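Local atomic coordinates of biuret hydrolase (Pseudomonas sp., PDB entry 6C62), a protein that hydrolyses 1-carboxybiuret to urea-1,3-dicarboxylate and ammonia in the bacterial degradation of atrazine. Residues P178-G183 with A369-I374; P410-P415 with L439-G444; G254-V259 with A285-M290. All blocks are in the same frame, centred on the assembly; numbering follows the deposited sequence.

Interaction 1: P178-G183 with A369-I374; sequences PASLCG and APATPI
Ser180 and Thr372 meet hydroxyl to hydroxyl where helix 176-182 faces the loop that leaves strand 366-370 of the mixed central sheet of the amidase fold. The polar part is a short chain of bonds. Ser180 OG donates to Thr372 OG1 at 2.7 Å, and Thr372 OG1 in turn donates to Ile374 O at 3.0 Å, approaching from above the carbonyl plane, 42° out of it. Gly427 N of strand 426-432 bonds to Ser180 OG at the head of this chain of bonds, which ties helix, loop and sheet together through two buried side-chain oxygens. The serine reaches outward because its OG stands opposite the backbone N (chi1 -175°), whereas a chi1 of 50° tucks Thr372 OG1 between its own N and carbonyl carbon, within range of Ile374 O two residues on. Replacing Thr372 by a valine would probably leave Ser180 OG without its acceptor and Ile374 O without this donor.

Apolar contacts accompany the hydroxyl pair. Ala371 CB packs on Ser180 CB at 3.7 Å, and Thr372 CG2 lies 3.8 Å from the same Ser180 CB. Leu181, by contrast, comes in across the threonine and packs a methyl against the two oxygens of the second hydrogen bond: its CD2 sits 3.7 Å from Thr372 OG1 and 3.6 Å from Ile374 O.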
loop_
_atom_site.group_PDB
_atom_site.type_symbol
_atom_site.label_atom_id
_atom_site.label_comp_id
_atom_site.label_asym_id
_atom_site.label_seq_id
_atom_site.Cartn_x
_atom_site.Cartn_y
_atom_site.Cartn_z
ATOM N N PRO A 178 15.805 20.918 11.070
ATOM C CA PRO A 178 15.835 22.000 12.055
ATOM C C PRO A 178 16.638 21.702 13.313
ATOM O O PRO A 178 17.217 22.608 13.874
ATOM C CB PRO A 178 14.350 22.262 12.396
ATOM C CG PRO A 178 13.603 21.146 11.796
ATOM C CD PRO A 178 14.449 20.453 10.759
ATOM N N ALA A 179 16.691 20.459 13.756
ATOM C CA ALA A 179 17.565 20.113 14.844
ATOM C C ALA A 179 19.009 20.439 14.467
ATOM O O ALA A 179 19.746 21.074 15.258
ATOM C CB ALA A 179 17.456 18.633 15.215
ATOM N N SER A 180 19.401 20.050 13.259
ATOM C CA SER A 180 20.758 20.339 12.764
ATOM C C SER A 180 21.058 21.845 12.716
ATOM O O SER A 180 22.083 22.317 13.251
ATOM C CB SER A 180 20.962 19.754 11.398
ATOM O OG SER A 180 22.281 19.893 10.905
ATOM N N LEU A 181 20.201 22.567 12.014
ATOM C CA LEU A 181 20.390 23.953 11.763
ATOM C C LEU A 181 20.229 24.880 12.980
ATOM O O LEU A 181 20.951 25.887 13.041
ATOM C CB LEU A 181 19.565 24.411 10.604
ATOM C CG LEU A 181 19.771 23.670 9.294
ATOM C CD1 LEU A 181 19.129 24.455 8.167
ATOM C CD2 LEU A 181 21.245 23.470 9.001
ATOM N N CYS A 182 19.373 24.514 13.935
ATOM C CA CYS A 182 19.172 25.280 15.176
ATOM C C CYS A 182 20.081 24.832 16.339
ATOM O O CYS A 182 20.104 25.484 17.404
ATOM C CB CYS A 182 17.717 25.240 15.607
ATOM S SG CYS A 182 16.655 26.231 14.551
ATOM N N GLY A 183 20.800 23.730 16.181
ATOM C CA GLY A 183 21.599 23.249 17.250
ATOM C C GLY A 183 20.815 22.727 18.438
ATOM O O GLY A 183 21.163 23.013 19.589
ATOM N N ALA A 369 25.837 9.495 10.260
ATOM C CA ALA A 369 25.892 10.372 9.105
ATOM C C ALA A 369 25.657 11.806 9.505
ATOM O O ALA A 369 25.162 12.067 10.588
ATOM C CB ALA A 369 24.819 9.930 8.110
ATOM N N PRO A 370 25.962 12.759 8.618
ATOM C CA PRO A 370 25.585 14.120 8.947
ATOM C C PRO A 370 24.103 14.304 8.719
ATOM O O PRO A 370 23.488 13.560 7.951
ATOM C CB PRO A 370 26.414 14.987 7.975
ATOM C CG PRO A 370 27.209 14.030 7.100
ATOM C CD PRO A 370 26.605 12.660 7.292
ATOM N N ALA A 371 23.521 15.253 9.430
ATOM C CA ALA A 371 22.109 15.588 9.270
ATOM C C ALA A 371 21.801 16.492 8.089
ATOM O O ALA A 371 20.721 16.381 7.463
ATOM C CB ALA A 371 21.586 16.225 10.547
ATOM N N THR A 372 22.679 17.442 7.804
ATOM C CA THR A 372 22.489 18.360 6.687
ATOM C C THR A 372 23.848 18.537 6.004
ATOM O O THR A 372 24.881 18.315 6.658
ATOM C CB THR A 372 21.971 19.745 7.170
ATOM O OG1 THR A 372 22.786 20.222 8.256
ATOM C CG2 THR A 372 20.561 19.663 7.605
ATOM N N PRO A 373 23.867 18.874 4.701
ATOM C CA PRO A 373 25.147 18.999 3.969
ATOM C C PRO A 373 25.985 20.188 4.420
ATOM O O PRO A 373 27.199 20.110 4.371
ATOM C CB PRO A 373 24.740 19.151 2.515
ATOM C CG PRO A 373 23.280 18.973 2.461
ATOM C CD PRO A 373 22.711 19.077 3.832
ATOM N N ILE A 374 25.323 21.247 4.882
ATOM C CA ILE A 374 25.922 22.452 5.380
ATOM C C ILE A 374 25.084 23.001 6.576
ATOM O O ILE A 374 23.948 22.549 6.821
ATOM C CB ILE A 374 25.917 23.555 4.277
ATOM C CG1 ILE A 374 24.495 23.804 3.742
ATOM C CG2 ILE A 374 26.771 23.181 3.070
ATOM C CD1 ILE A 374 24.325 25.108 3.015
#

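Interaction 2: P410-P415 with L439-G444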
loop_
_atom_site.group_PDB
_atom_site.type_symbol
_atom_site.label_atom_id
_atom_site.label_comp_id
_atom_site.label_asym_id
_atom_site.label_seq_id
_atom_site.Cartn_x
_atom_site.Cartn_y
_atom_site.Cartn_z
ATOM N N PRO A 410 14.785 4.552 13.012
ATOM C CA PRO A 410 14.828 5.647 13.961
ATOM C C PRO A 410 16.170 6.395 13.955
ATOM O O PRO A 410 17.213 5.808 13.649
ATOM C CB PRO A 410 14.582 4.951 15.320
ATOM C CG PRO A 410 15.157 3.589 15.132
ATOM C CD PRO A 410 14.842 3.250 13.670
ATOM N N VAL A 411 16.130 7.700 14.285
ATOM C CA VAL A 411 17.302 8.587 14.220
ATOM C C VAL A 411 17.252 9.574 15.334
ATOM O O VAL A 411 16.208 10.162 15.541
ATOM C CB VAL A 411 17.351 9.419 12.901
ATOM C CG1 VAL A 411 18.547 10.380 12.881
ATOM C CG2 VAL A 411 17.364 8.537 11.690
ATOM N N VAL A 412 18.361 9.729 16.065
ATOM C CA VAL A 412 18.563 10.903 16.963
ATOM C C VAL A 412 19.487 11.840 16.214
ATOM O O VAL A 412 20.549 11.430 15.678
ATOM C CB VAL A 412 19.177 10.518 18.284
ATOM C CG1 VAL A 412 19.712 11.718 19.071
ATOM C CG2 VAL A 412 18.171 9.821 19.135
ATOM N N ALA A 413 19.069 13.087 16.170
ATOM C CA ALA A 413 19.864 14.177 15.623
ATOM C C ALA A 413 20.530 14.936 16.789
ATOM O O ALA A 413 19.868 15.520 17.633
ATOM C CB ALA A 413 19.041 15.115 14.785
ATOM N N ALA A 414 21.831 14.764 16.887
ATOM C CA ALA A 414 22.631 15.300 17.982
ATOM C C ALA A 414 23.338 16.601 17.531
ATOM O O ALA A 414 24.018 16.605 16.501
ATOM C CB ALA A 414 23.674 14.281 18.400
ATOM N N PRO A 415 23.179 17.697 18.287
ATOM C CA PRO A 415 23.714 19.009 17.876
ATOM C C PRO A 415 25.225 19.140 18.207
ATOM O O PRO A 415 25.612 18.827 19.333
ATOM C CB PRO A 415 22.880 19.992 18.679
ATOM C CG PRO A 415 22.547 19.231 19.935
ATOM C CD PRO A 415 22.386 17.782 19.515
ATOM N N LEU A 439 18.785 2.514 21.322
ATOM C CA LEU A 439 20.212 2.572 20.899
ATOM C C LEU A 439 20.624 3.952 20.441
ATOM O O LEU A 439 21.698 4.431 20.769
ATOM C CB LEU A 439 20.548 1.552 19.801
ATOM C CG LEU A 439 20.350 0.072 20.192
ATOM C CD1 LEU A 439 20.822 -0.863 19.083
ATOM C CD2 LEU A 439 21.177 -0.213 21.431
ATOM N N CYS A 440 19.798 4.578 19.607
ATOM C CA CYS A 440 20.073 5.953 19.145
ATOM C C CYS A 440 20.218 6.873 20.366
ATOM O O CYS A 440 21.113 7.733 20.423
ATOM C CB CYS A 440 18.906 6.517 18.342
ATOM S SG CYS A 440 18.351 5.572 16.944
ATOM N N LEU A 441 19.310 6.709 21.316
ATOM C CA LEU A 441 19.300 7.570 22.508
ATOM C C LEU A 441 20.482 7.312 23.410
ATOM O O LEU A 441 21.081 8.274 23.947
ATOM C CB LEU A 441 17.973 7.459 23.253
ATOM C CG LEU A 441 16.761 8.042 22.494
ATOM C CD1 LEU A 441 15.439 7.399 22.975
ATOM C CD2 LEU A 441 16.755 9.552 22.693
ATOM N N ARG A 442 20.845 6.034 23.593
ATOM C CA ARG A 442 22.080 5.671 24.324
ATOM C C ARG A 442 23.332 6.292 23.712
ATOM O O ARG A 442 24.208 6.786 24.431
ATOM C CB ARG A 442 22.226 4.141 24.431
ATOM C CG ARG A 442 21.321 3.560 25.482
ATOM C CD ARG A 442 21.222 2.057 25.376
ATOM N NE ARG A 442 22.506 1.353 25.385
ATOM C CZ ARG A 442 22.668 0.037 25.107
ATOM N NH1 ARG A 442 21.664 -0.726 24.752
ATOM N NH2 ARG A 442 23.841 -0.529 25.129
ATOM N N ALA A 443 23.433 6.279 22.391
ATOM C CA ALA A 443 24.558 6.884 21.707
ATOM C C ALA A 443 24.550 8.405 21.890
ATOM O O ALA A 443 25.597 9.045 22.098
ATOM C CB ALA A 443 24.568 6.531 20.222
ATOM N N GLY A 444 23.360 8.998 21.810
ATOM C CA GLY A 444 23.243 10.413 22.076
ATOM C C GLY A 444 23.741 10.832 23.447
ATOM O O GLY A 444 24.405 11.876 23.587
#
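Cys440 and Val412 bury the most surface here, and they bring helix 437-449 down on strand 411-416. The segment axes approach to 7.6 Å and run 19° from parallel, an alpha/beta packing in which the helix follows the direction of the strand. Val412 points at the helix and touches it mainly with one branch: CG2, set opposite its carbonyl carbon while CG1 lies opposite the backbone N (chi1 166°), comes to 3.5 Å from Cys440 CB, closer than usual for two carbons. The same methyl is 3.8 Å from Leu441 CD2, so it touches two consecutive helix residues. One turn later, a beta carbon on Gly444 would point at the strand and come to about 3.6 Å from Val412 CG1, a snug contact.

Cys440 turns its sulfur toward the start of the strand. Its SG lies 3.5 Å from Pro410 O and 4.2 Å from Pro410 CB, meeting the backbone and the ring of the third main contributor. Strand 426-432, antiparallel neighbour of 411-416, also meets the helix, with Cys440 touching Ala432, while Leu441 also reaches helix 216-226. Since the side chains meet through carbon and sulfur, without hydrogen bonds or charges between the two segments, the fit probably rests on close packing and on burial of apolar surface, with Cys440 SG against Pro410 O as its closest approach to a polar atom.

Interaction 3: G254-V259 with A285-M290; sequences GLRIGV and ASEVVM
Val259 and Val288 form a parallel beta bridge, with CA atoms 4.8 Å apart, held by a nearly straight bond from Val259 N to Glu287 O (2.9 Å, 174° at the hydrogen) and a second from Val289 N to Val259 O (2.8 Å). The short 288-289 strand thus joins 257-260 at an edge of the central sheet of this chain. Before the bridge, Ala285 CB presses on Ile257 O at 3.3 Å and also touches Ile257 CG2. The same Ala285 CB lies 4.0 Å from Val259 CG2. The connection is a beta-alpha-beta crossover: helix 270-283 links the two parallel strands and covers Val259 with Val276 and Ala280. Gly258 lies against the Val289 CG2 methyl, 4.1 Å from the glycine CA; a beta carbon on this residue would clash with that methyl as it now stands. Nearer solvent, Arg256 and Glu287 form a salt bridge through the arginine NH2, 3.2 Å from both Glu287 OE1 and Glu287 OE2. The bond to OE2 is weak, although this oxygen lies in the guanidinium plane at its edge, and the two planar groups are turned 48° apart. The guanidinium is also held by Asp363 O at NH1 and by a cation-pi contact with Trp364.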
loop_
_atom_site.group_PDB
_atom_site.type_symbol
_atom_site.label_atom_id
_atom_site.label_comp_id
_atom_site.label_asym_id
_atom_site.label_seq_id
_atom_site.Cartn_x
_atom_site.Cartn_y
_atom_site.Cartn_z
ATOM N N GLY A 254 30.296 -2.706 23.496
ATOM C CA GLY A 254 29.974 -3.884 22.712
ATOM C C GLY A 254 29.095 -3.678 21.486
ATOM O O GLY A 254 28.830 -4.630 20.747
ATOM N N LEU A 255 28.631 -2.447 21.251
ATOM C CA LEU A 255 27.865 -2.142 20.062
ATOM C C LEU A 255 28.749 -2.012 18.861
ATOM O O LEU A 255 29.858 -1.553 18.943
ATOM C CB LEU A 255 27.033 -0.880 20.256
ATOM C CG LEU A 255 25.971 -0.903 21.354
ATOM C CD1 LEU A 255 25.269 0.442 21.330
ATOM C CD2 LEU A 255 24.939 -2.027 21.255
ATOM N N ARG A 256 28.235 -2.406 17.709
ATOM C CA ARG A 256 28.926 -2.228 16.443
ATOM C C ARG A 256 28.477 -0.897 15.792
ATOM O O ARG A 256 27.299 -0.721 15.438
ATOM C CB ARG A 256 28.720 -3.456 15.544
ATOM C CG ARG A 256 30.030 -3.759 14.771
ATOM C CD ARG A 256 29.976 -4.920 13.757
ATOM N NE ARG A 256 31.018 -4.724 12.725
ATOM C CZ ARG A 256 30.971 -5.122 11.452
ATOM N NH1 ARG A 256 29.929 -5.783 10.963
ATOM N NH2 ARG A 256 32.008 -4.870 10.655
ATOM N N ILE A 257 29.393 0.066 15.728
ATOM C CA ILE A 257 29.041 1.420 15.273
ATOM C C ILE A 257 29.871 1.739 14.056
ATOM O O ILE A 257 31.078 1.604 14.079
ATOM C CB ILE A 257 29.230 2.481 16.393
ATOM C CG1 ILE A 257 28.603 1.993 17.714
ATOM C CG2 ILE A 257 28.690 3.873 15.974
ATOM C CD1 ILE A 257 28.458 3.051 18.794
ATOM N N GLY A 258 29.228 2.151 12.981
ATOM C CA GLY A 258 29.892 2.521 11.761
ATOM C C GLY A 258 29.580 3.902 11.249
ATOM O O GLY A 258 28.606 4.541 11.670
ATOM N N VAL A 259 30.422 4.358 10.331
ATOM C CA VAL A 259 30.295 5.653 9.690
ATOM C C VAL A 259 29.892 5.458 8.233
ATOM O O VAL A 259 30.564 4.711 7.504
ATOM C CB VAL A 259 31.649 6.411 9.710
ATOM C CG1 VAL A 259 31.538 7.768 9.079
ATOM C CG2 VAL A 259 32.154 6.583 11.104
ATOM N N ALA A 285 33.694 4.539 16.485
ATOM C CA ALA A 285 33.355 4.027 15.162
ATOM C C ALA A 285 34.482 4.349 14.236
ATOM O O ALA A 285 34.862 5.512 14.128
ATOM C CB ALA A 285 32.104 4.686 14.621
ATOM N N SER A 286 35.025 3.335 13.572
ATOM C CA SER A 286 36.133 3.569 12.603
ATOM C C SER A 286 35.887 3.008 11.226
ATOM O O SER A 286 36.423 3.556 10.263
ATOM C CB SER A 286 37.439 3.029 13.128
ATOM O OG SER A 286 37.238 1.729 13.649
ATOM N N GLU A 287 35.056 1.972 11.109
ATOM C CA GLU A 287 34.717 1.398 9.821
ATOM C C GLU A 287 33.765 2.270 9.003
ATOM O O GLU A 287 32.795 2.797 9.536
ATOM C CB GLU A 287 34.117 0.035 10.008
ATOM C CG GLU A 287 35.123 -1.078 9.853
ATOM C CD GLU A 287 34.479 -2.435 10.008
ATOM O OE1 GLU A 287 33.908 -2.931 8.988
ATOM O OE2 GLU A 287 34.558 -2.968 11.157
ATOM N N VAL A 288 34.066 2.420 7.723
ATOM C CA VAL A 288 33.206 3.111 6.763
ATOM C C VAL A 288 32.266 2.038 6.172
ATOM O O VAL A 288 32.704 0.967 5.788
ATOM C CB VAL A 288 34.031 3.847 5.713
ATOM C CG1 VAL A 288 33.155 4.389 4.591
ATOM C CG2 VAL A 288 34.834 4.972 6.364
ATOM N N VAL A 289 30.976 2.301 6.172
ATOM C CA VAL A 289 29.945 1.355 5.773
ATOM C C VAL A 289 29.144 2.005 4.601
ATOM O O VAL A 289 28.826 3.200 4.648
ATOM C CB VAL A 289 28.963 1.149 6.939
ATOM C CG1 VAL A 289 27.806 0.251 6.562
ATOM C CG2 VAL A 289 29.669 0.608 8.121
ATOM N N MET A 290 28.812 1.225 3.567
ATOM C CA MET A 290 27.950 1.729 2.488
ATOM C C MET A 290 26.485 1.402 2.798
ATOM O O MET A 290 26.147 0.293 3.100
ATOM C CB MET A 290 28.374 1.185 1.125
ATOM C CG MET A 290 29.858 1.543 0.855
ATOM S SD MET A 290 30.206 3.358 0.859
ATOM C CE MET A 290 29.822 3.589 -0.882
#

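Overall arrangement
All three contacts involve the same mixed sheet. Interactions 1 and 2, with centres 13 Å apart, touch directly: Gly183 C lies 3.4 Å from Pro415 CB, and Ala179 CB lies 3.9 Å from Ala413 CB. Interaction 3 is nested in the chain between the segments of interaction 1, and its strand 257-260 neighbours strand 366-370, yet the nearest atoms of these two contacts stay about 6 Å apart. It meets interaction 2 through Leu255 CD1, 4.1 Å from Leu439 CD2. Interaction 1 lies near the probable catalytic serines, assigned by similarity: the Thr372 side chain is about 10 Å from that of Ser174, and that of Leu181 about 11 Å from that of Ser150.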